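Local coordinates for aminoacyl-histidine dipeptidase (Vibrio alginolyticus, PDB 3MRU), which probably hydrolyses dipeptides, carnosine-like Xaa-His substrates among them, as a zinc-dependent metallopeptidase of the M20 family, at residues I61-T66 against A129-K134; M192-T197 against Q322-A327. All blocks are in the same frame, centred on the assembly; numbering follows the deposited sequence.

Contact 1 (I61-T66 against A129-K134)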
ATOM      1  N   ILE A  61       8.115  24.781   7.336  1.00 69.20           N
ATOM      2  CA  ILE A  61       8.891  25.942   6.957  1.00 68.51           C
ATOM      3  C   ILE A  61       8.009  26.900   6.185  1.00 68.76           C
ATOM      4  O   ILE A  61       7.416  26.530   5.164  1.00 68.39           O
ATOM      5  CB  ILE A  61      10.118  25.523   6.130  1.00 71.19           C
ATOM      6  CG1 ILE A  61      11.115  24.778   7.003  1.00 69.23           C
ATOM      7  CG2 ILE A  61      10.785  26.729   5.490  1.00 71.83           C
ATOM      8  CD1 ILE A  61      12.165  23.970   6.240  1.00 81.86           C
ATOM      9  N   LYS A  62       7.921  28.129   6.678  1.00 75.06           N
ATOM     10  CA  LYS A  62       6.975  29.078   6.119  1.00 75.87           C
ATOM     11  C   LYS A  62       7.627  30.140   5.237  1.00 76.14           C
ATOM     12  O   LYS A  62       8.516  30.882   5.662  1.00 76.25           O
ATOM     13  CB  LYS A  62       6.122  29.714   7.231  1.00107.74           C
ATOM     14  CG  LYS A  62       4.699  30.052   6.775  1.00108.14           C
ATOM     15  CD  LYS A  62       3.892  30.846   7.809  1.00108.42           C
ATOM     16  CE  LYS A  62       2.686  31.530   7.117  1.00110.28           C
ATOM     17  NZ  LYS A  62       1.803  32.348   8.020  1.00109.75           N
ATOM     18  N   LYS A  63       7.175  30.199   3.994  1.00 73.60           N
ATOM     19  CA  LYS A  63       7.596  31.252   3.101  1.00 74.59           C
ATOM     20  C   LYS A  63       6.393  32.034   2.605  1.00 75.46           C
ATOM     21  O   LYS A  63       5.469  31.448   2.038  1.00 74.97           O
ATOM     22  CB  LYS A  63       8.367  30.687   1.922  1.00 89.34           C
ATOM     23  CG  LYS A  63       8.749  31.731   0.884  1.00 89.53           C
ATOM     24  CD  LYS A  63       9.689  31.123  -0.115  1.00 89.25           C
ATOM     25  CE  LYS A  63      10.097  32.096  -1.164  1.00 88.43           C
ATOM     26  NZ  LYS A  63      10.652  31.320  -2.292  1.00 87.73           N
ATOM     27  N   PRO A  64       6.409  33.367   2.815  1.00 88.28           N
ATOM     28  CA  PRO A  64       5.334  34.247   2.369  1.00 89.39           C
ATOM     29  C   PRO A  64       5.323  34.373   0.854  1.00 90.67           C
ATOM     30  O   PRO A  64       6.350  34.168   0.203  1.00 90.94           O
ATOM     31  CB  PRO A  64       5.699  35.588   3.004  1.00 88.57           C
ATOM     32  CG  PRO A  64       7.176  35.540   3.133  1.00 87.89           C
ATOM     33  CD  PRO A  64       7.479  34.123   3.499  1.00 87.53           C
ATOM     34  N   ALA A  65       4.153  34.700   0.315  1.00 79.66           N
ATOM     35  CA  ALA A  65       3.949  34.884  -1.118  1.00 81.14           C
ATOM     36  C   ALA A  65       4.918  35.883  -1.735  1.00 82.11           C
ATOM     37  O   ALA A  65       5.317  36.854  -1.090  1.00 82.09           O
ATOM     38  CB  ALA A  65       2.510  35.344  -1.379  1.00177.66           C
ATOM     39  N   THR A  66       5.291  35.638  -2.985  1.00128.08           N
ATOM     40  CA  THR A  66       5.942  36.664  -3.782  1.00129.38           C
ATOM     41  C   THR A  66       4.862  37.724  -4.069  1.00130.41           C
ATOM     42  O   THR A  66       3.669  37.376  -4.137  1.00130.40           O
ATOM     43  CB  THR A  66       6.601  36.086  -5.071  1.00113.16           C
ATOM     44  OG1 THR A  66       5.593  35.694  -6.008  1.00113.42           O
ATOM     45  CG2 THR A  66       7.485  34.886  -4.739  1.00112.61           C
ATOM     46  N   ALA A 129      14.254  23.431  -3.197  1.00 65.56           N
ATOM     47  CA  ALA A 129      14.487  24.302  -4.334  1.00 66.00           C
ATOM     48  C   ALA A 129      13.467  25.445  -4.367  1.00 66.28           C
ATOM     49  O   ALA A 129      13.854  26.593  -4.456  1.00 66.66           O
ATOM     50  CB  ALA A 129      14.482  23.512  -5.628  1.00 59.55           C
ATOM     51  N   VAL A 130      12.179  25.137  -4.272  1.00 80.25           N
ATOM     52  CA  VAL A 130      11.119  26.170  -4.239  1.00 80.92           C
ATOM     53  C   VAL A 130      11.338  27.187  -3.110  1.00 81.38           C
ATOM     54  O   VAL A 130      11.207  28.389  -3.321  1.00 81.60           O
ATOM     55  CB  VAL A 130       9.667  25.560  -4.141  1.00 63.71           C
ATOM     56  CG1 VAL A 130       8.628  26.636  -3.828  1.00 62.62           C
ATOM     57  CG2 VAL A 130       9.293  24.803  -5.422  1.00 63.44           C
ATOM     58  N   LEU A 131      11.672  26.716  -1.919  1.00 83.18           N
ATOM     59  CA  LEU A 131      11.940  27.636  -0.831  1.00 83.94           C
ATOM     60  C   LEU A 131      13.047  28.631  -1.196  1.00 84.69           C
ATOM     61  O   LEU A 131      12.864  29.835  -1.024  1.00 85.07           O
ATOM     62  CB  LEU A 131      12.294  26.873   0.442  1.00 64.57           C
ATOM     63  CG  LEU A 131      11.129  26.281   1.242  1.00 64.23           C
ATOM     64  CD1 LEU A 131      11.661  25.340   2.328  1.00 63.06           C
ATOM     65  CD2 LEU A 131      10.245  27.390   1.831  1.00 63.56           C
ATOM     66  N   ALA A 132      14.171  28.126  -1.715  1.00 72.88           N
ATOM     67  CA  ALA A 132      15.304  28.955  -2.122  1.00 73.49           C
ATOM     68  C   ALA A 132      15.036  29.789  -3.373  1.00 74.49           C
ATOM     69  O   ALA A 132      15.549  30.898  -3.488  1.00 75.04           O
ATOM     70  CB  ALA A 132      16.535  28.117  -2.311  1.00 29.27           C
ATOM     71  N   SER A 133      14.236  29.273  -4.301  1.00 85.10           N
ATOM     72  CA  SER A 133      13.936  29.966  -5.566  1.00 86.39           C
ATOM     73  C   SER A 133      13.520  31.430  -5.410  1.00 87.59           C
ATOM     74  O   SER A 133      12.687  31.756  -4.561  1.00 87.99           O
ATOM     75  CB  SER A 133      12.846  29.232  -6.334  1.00 83.59           C
ATOM     76  OG  SER A 133      12.623  29.870  -7.574  1.00 83.80           O
ATOM     77  N   LYS A 134      14.087  32.306  -6.241  1.00 85.53           N
ATOM     78  CA  LYS A 134      13.739  33.745  -6.200  1.00 86.72           C
ATOM     79  C   LYS A 134      12.718  34.191  -7.261  1.00 87.11           C
ATOM     80  O   LYS A 134      12.169  35.295  -7.184  1.00 87.11           O
ATOM     81  CB  LYS A 134      15.001  34.617  -6.134  1.00 91.22           C
ATOM     82  CG  LYS A 134      15.547  34.744  -4.717  1.00 92.31           C
ATOM     83  CD  LYS A 134      17.014  35.215  -4.729  1.00 93.54           C
ATOM     84  CE  LYS A 134      17.625  35.116  -3.340  1.00 93.40           C
ATOM     85  NZ  LYS A 134      16.908  36.017  -2.375  1.00 93.74           N
TER
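Lys63 reaches from the end of its strand to the C-terminal turn of helix 124-132 and sets its ammonium group among three backbone carbonyls. CG stands opposite the backbone N (chi1 175°), and the extended chain beyond it passes Leu131 O, with CD at 3.5 Å, before NZ reaches the carbonyls. There NZ bonds to Leu131 O at 3.0 Å and to Ser133 O at 3.1 Å; a bond to Val130 O is weak. The two firmer bonds differ in approach: NZ lies in the carbonyl plane of Ser133, with a C=O...N angle of 156°, but sits well above the plane of the Leu131 carbonyl. A positive charge beside the last turn probably gains from the partial negative charge of the helix end.

Ile61 turns CG2 away from its backbone N, and this branch meets both methyls of Leu131 as the two side chains cross obliquely. CD1 packs on Ile61 CG2 at 3.6 Å, while CD2 touches both that methyl and Lys63 CB, each at 3.8 Å.

Strand 59-63 pairs with strands 50-53 and 141-146 in the mixed sheet of the zinc-binding domain, which also holds strand 75-80; the contact itself is away from the metals. Helix 124-132 lies against this sheet. Helix 36-46 also meets Ile61, through Ile40 and Ala44, while Val130 packs on Trp476, Met479 and Leu483 of helix 469-485.

Contact 2 (M192-T197 against Q322-A327)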
ATOM      1  N   MET A 192     -10.250 -13.760  12.855  1.00 61.95           N
ATOM      2  CA  MET A 192     -11.306 -14.569  13.404  1.00 62.30           C
ATOM      3  C   MET A 192     -10.738 -15.873  13.924  1.00 62.79           C
ATOM      4  O   MET A 192     -10.147 -16.647  13.171  1.00 62.98           O
ATOM      5  CB  MET A 192     -12.348 -14.843  12.349  1.00 59.84           C
ATOM      6  CG  MET A 192     -13.667 -15.190  12.941  1.00 59.92           C
ATOM      7  SD  MET A 192     -14.872 -15.439  11.653  1.00 61.30           S
ATOM      8  CE  MET A 192     -15.350 -13.767  11.218  1.00 59.22           C
ATOM      9  N   THR A 193     -10.926 -16.119  15.217  1.00 46.31           N
ATOM     10  CA  THR A 193     -10.287 -17.240  15.869  1.00 46.79           C
ATOM     11  C   THR A 193     -11.337 -18.142  16.447  1.00 47.03           C
ATOM     12  O   THR A 193     -12.371 -17.676  16.930  1.00 46.17           O
ATOM     13  CB  THR A 193      -9.349 -16.790  17.010  1.00 69.55           C
ATOM     14  OG1 THR A 193      -9.150 -15.366  16.958  1.00 69.38           O
ATOM     15  CG2 THR A 193      -8.004 -17.528  16.914  1.00 69.53           C
ATOM     16  N   PHE A 194     -11.048 -19.437  16.398  1.00 60.77           N
ATOM     17  CA  PHE A 194     -11.986 -20.482  16.819  1.00 62.64           C
ATOM     18  C   PHE A 194     -11.386 -21.332  17.928  1.00 64.67           C
ATOM     19  O   PHE A 194     -10.224 -21.755  17.845  1.00 65.14           O
ATOM     20  CB  PHE A 194     -12.380 -21.377  15.631  1.00 62.16           C
ATOM     21  CG  PHE A 194     -13.210 -20.670  14.601  1.00 60.30           C
ATOM     22  CD1 PHE A 194     -12.603 -19.900  13.607  1.00 58.30           C
ATOM     23  CD2 PHE A 194     -14.589 -20.752  14.639  1.00 58.53           C
ATOM     24  CE1 PHE A 194     -13.347 -19.222  12.688  1.00 57.63           C
ATOM     25  CE2 PHE A 194     -15.351 -20.082  13.704  1.00 59.35           C
ATOM     26  CZ  PHE A 194     -14.731 -19.309  12.736  1.00 59.57           C
ATOM     27  N   ASP A 195     -12.165 -21.578  18.975  1.00 76.34           N
ATOM     28  CA  ASP A 195     -11.655 -22.413  20.040  1.00 78.69           C
ATOM     29  C   ASP A 195     -12.174 -23.841  19.926  1.00 79.69           C
ATOM     30  O   ASP A 195     -13.237 -24.191  20.478  1.00 79.86           O
ATOM     31  CB  ASP A 195     -11.879 -21.772  21.405  1.00101.26           C
ATOM     32  CG  ASP A 195     -10.700 -20.905  21.830  1.00103.90           C
ATOM     33  OD1 ASP A 195      -9.529 -21.354  21.675  1.00106.81           O
ATOM     34  OD2 ASP A 195     -10.938 -19.773  22.312  1.00106.39           O
ATOM     35  N   ILE A 196     -11.395 -24.654  19.207  1.00 70.25           N
ATOM     36  CA  ILE A 196     -11.807 -26.005  18.836  1.00 71.56           C
ATOM     37  C   ILE A 196     -11.213 -27.109  19.684  1.00 72.74           C
ATOM     38  O   ILE A 196     -10.076 -27.009  20.180  1.00 72.10           O
ATOM     39  CB  ILE A 196     -11.551 -26.351  17.332  1.00 67.23           C
ATOM     40  CG1 ILE A 196     -10.058 -26.455  17.014  1.00 65.90           C
ATOM     41  CG2 ILE A 196     -12.224 -25.336  16.424  1.00 68.23           C
ATOM     42  CD1 ILE A 196      -9.725 -27.157  15.698  1.00 83.78           C
ATOM     43  N   THR A 197     -12.028 -28.158  19.820  1.00117.99           N
ATOM     44  CA  THR A 197     -11.656 -29.426  20.461  1.00119.45           C
ATOM     45  C   THR A 197     -11.769 -30.596  19.462  1.00120.33           C
ATOM     46  O   THR A 197     -12.529 -30.526  18.482  1.00121.00           O
ATOM     47  CB  THR A 197     -12.534 -29.702  21.695  1.00 72.83           C
ATOM     48  OG1 THR A 197     -13.913 -29.726  21.296  1.00 73.41           O
ATOM     49  CG2 THR A 197     -12.313 -28.617  22.743  1.00 72.09           C
ATOM     50  N   GLN A 322     -18.632 -27.730  11.856  1.00 69.85           N
ATOM     51  CA  GLN A 322     -19.780 -27.071  11.291  1.00 69.05           C
ATOM     52  C   GLN A 322     -19.655 -25.545  11.308  1.00 67.70           C
ATOM     53  O   GLN A 322     -19.653 -24.918  10.228  1.00 67.96           O
ATOM     54  CB  GLN A 322     -21.060 -27.595  11.935  1.00 89.44           C
ATOM     55  CG  GLN A 322     -21.207 -29.092  11.650  1.00 92.20           C
ATOM     56  CD  GLN A 322     -22.573 -29.674  11.982  1.00 96.28           C
ATOM     57  OE1 GLN A 322     -23.288 -29.175  12.866  1.00 98.44           O
ATOM     58  NE2 GLN A 322     -22.936 -30.759  11.283  1.00 96.16           N
ATOM     59  N   ARG A 323     -19.481 -24.965  12.503  1.00 72.48           N
ATOM     60  CA  ARG A 323     -19.451 -23.498  12.668  1.00 70.24           C
ATOM     61  C   ARG A 323     -18.295 -22.800  11.934  1.00 68.70           C
ATOM     62  O   ARG A 323     -18.461 -21.713  11.388  1.00 68.13           O
ATOM     63  CB  ARG A 323     -19.538 -23.091  14.147  1.00 70.76           C
ATOM     64  CG  ARG A 323     -18.283 -23.298  14.974  1.00 70.55           C
ATOM     65  CD  ARG A 323     -18.597 -23.391  16.482  1.00 70.85           C
ATOM     66  NE  ARG A 323     -17.372 -23.607  17.242  1.00 70.34           N
ATOM     67  CZ  ARG A 323     -16.568 -22.626  17.629  1.00 70.67           C
ATOM     68  NH1 ARG A 323     -16.876 -21.363  17.357  1.00 71.43           N
ATOM     69  NH2 ARG A 323     -15.455 -22.901  18.288  1.00 70.14           N
ATOM     70  N   PHE A 324     -17.140 -23.444  11.898  1.00 70.91           N
ATOM     71  CA  PHE A 324     -16.015 -22.882  11.185  1.00 69.69           C
ATOM     72  C   PHE A 324     -16.338 -22.840   9.694  1.00 69.48           C
ATOM     73  O   PHE A 324     -16.133 -21.816   9.030  1.00 69.39           O
ATOM     74  CB  PHE A 324     -14.732 -23.682  11.456  1.00 51.31           C
ATOM     75  CG  PHE A 324     -13.626 -23.407  10.475  1.00 49.76           C
ATOM     76  CD1 PHE A 324     -13.080 -22.150  10.356  1.00 48.59           C
ATOM     77  CD2 PHE A 324     -13.146 -24.415   9.652  1.00 48.64           C
ATOM     78  CE1 PHE A 324     -12.062 -21.921   9.444  1.00 49.85           C
ATOM     79  CE2 PHE A 324     -12.126 -24.192   8.742  1.00 47.11           C
ATOM     80  CZ  PHE A 324     -11.581 -22.957   8.634  1.00 48.31           C
ATOM     81  N   ILE A 325     -16.839 -23.950   9.165  1.00 77.35           N
ATOM     82  CA  ILE A 325     -17.118 -23.992   7.733  1.00 76.83           C
ATOM     83  C   ILE A 325     -18.233 -23.009   7.307  1.00 76.47           C
ATOM     84  O   ILE A 325     -18.047 -22.261   6.329  1.00 77.06           O
ATOM     85  CB  ILE A 325     -17.378 -25.409   7.213  1.00 70.97           C
ATOM     86  CG1 ILE A 325     -16.071 -26.034   6.743  1.00 69.40           C
ATOM     87  CG2 ILE A 325     -18.345 -25.384   6.038  1.00 71.30           C
ATOM     88  CD1 ILE A 325     -15.135 -26.483   7.862  1.00 79.15           C
ATOM     89  N   ALA A 326     -19.358 -22.987   8.030  1.00 46.95           N
ATOM     90  CA  ALA A 326     -20.392 -21.986   7.752  1.00 45.70           C
ATOM     91  C   ALA A 326     -19.791 -20.575   7.762  1.00 45.11           C
ATOM     92  O   ALA A 326     -20.080 -19.749   6.887  1.00 44.32           O
ATOM     93  CB  ALA A 326     -21.526 -22.094   8.740  1.00 31.22           C
ATOM     94  N   ALA A 327     -18.930 -20.334   8.750  1.00 64.99           N
ATOM     95  CA  ALA A 327     -18.298 -19.045   8.935  1.00 64.82           C
ATOM     96  C   ALA A 327     -17.485 -18.755   7.693  1.00 64.67           C
ATOM     97  O   ALA A 327     -17.787 -17.810   6.963  1.00 65.30           O
ATOM     98  CB  ALA A 327     -17.429 -19.040  10.178  1.00 69.30           C
TER
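Phe194 drops its ring onto the helix between Arg323, Phe324 and Ala327. CB points at the helix, and CG turns opposite the carbonyl carbon, beside the backbone N. On one flank CD2 lies 3.6 Å from Arg323 NH1, under a face of the guanidinium, whose plane is inclined 54° to the ring; NH1 in turn lies at the ring edge. CE2, next along, comes to 3.8 Å from Phe324 CA. Phe324 CD1 lies over one face of the ring, toward the rim, with CE1 its nearest atom at 3.8 Å and CD1 a little farther off. The tip, CZ, ends on Ala327 CB at 3.7 Å, near the ring plane.

The Phe194-Phe324 pair is T-shaped: the edge of Phe324 comes over the face of Phe194, with centroids 5.4 Å apart and planes at 78°. This is helix-on-sheet packing in the part of the molecule remote from the zinc ions, where strand 181-199 pairs with strand 361-370; strand 192-195 and helix 322-327 run nearly antiparallel (165°). Phe324 goes on to meet Phe253 and Val362, so the aromatic pair belongs to a wider apolar layer.

Arg323, extended from CG to NE, reaches past Phe194 in the opposite sense, and its polar end is held mainly from elsewhere: NE forms a salt bridge with Asp320, and NH1 a hydrogen bond with Ala390 O. NH2 approaches Asp195 O at 3.4 Å.

How the contacts relate
Contact 1 closes before contact 2 opens along the chain, and the two lie on opposite sides of its centre, about 60 Å between their centres and about 43 Å between nearest atoms. They share no helix, strand or sheet. Contact 1 belongs to the mixed six-stranded sheet that also includes strand 75-80, whose His80 binds zinc; contact 2 lies on the large branched sheet built from strand 181-199 and its partners. In each, a helix is fastened against a strand of its own sheet, so the contacts join helix to sheet in two widely separated parts of the elongated molecule, one of which holds the zinc ligands. Both contacts stand away from the metal ligands.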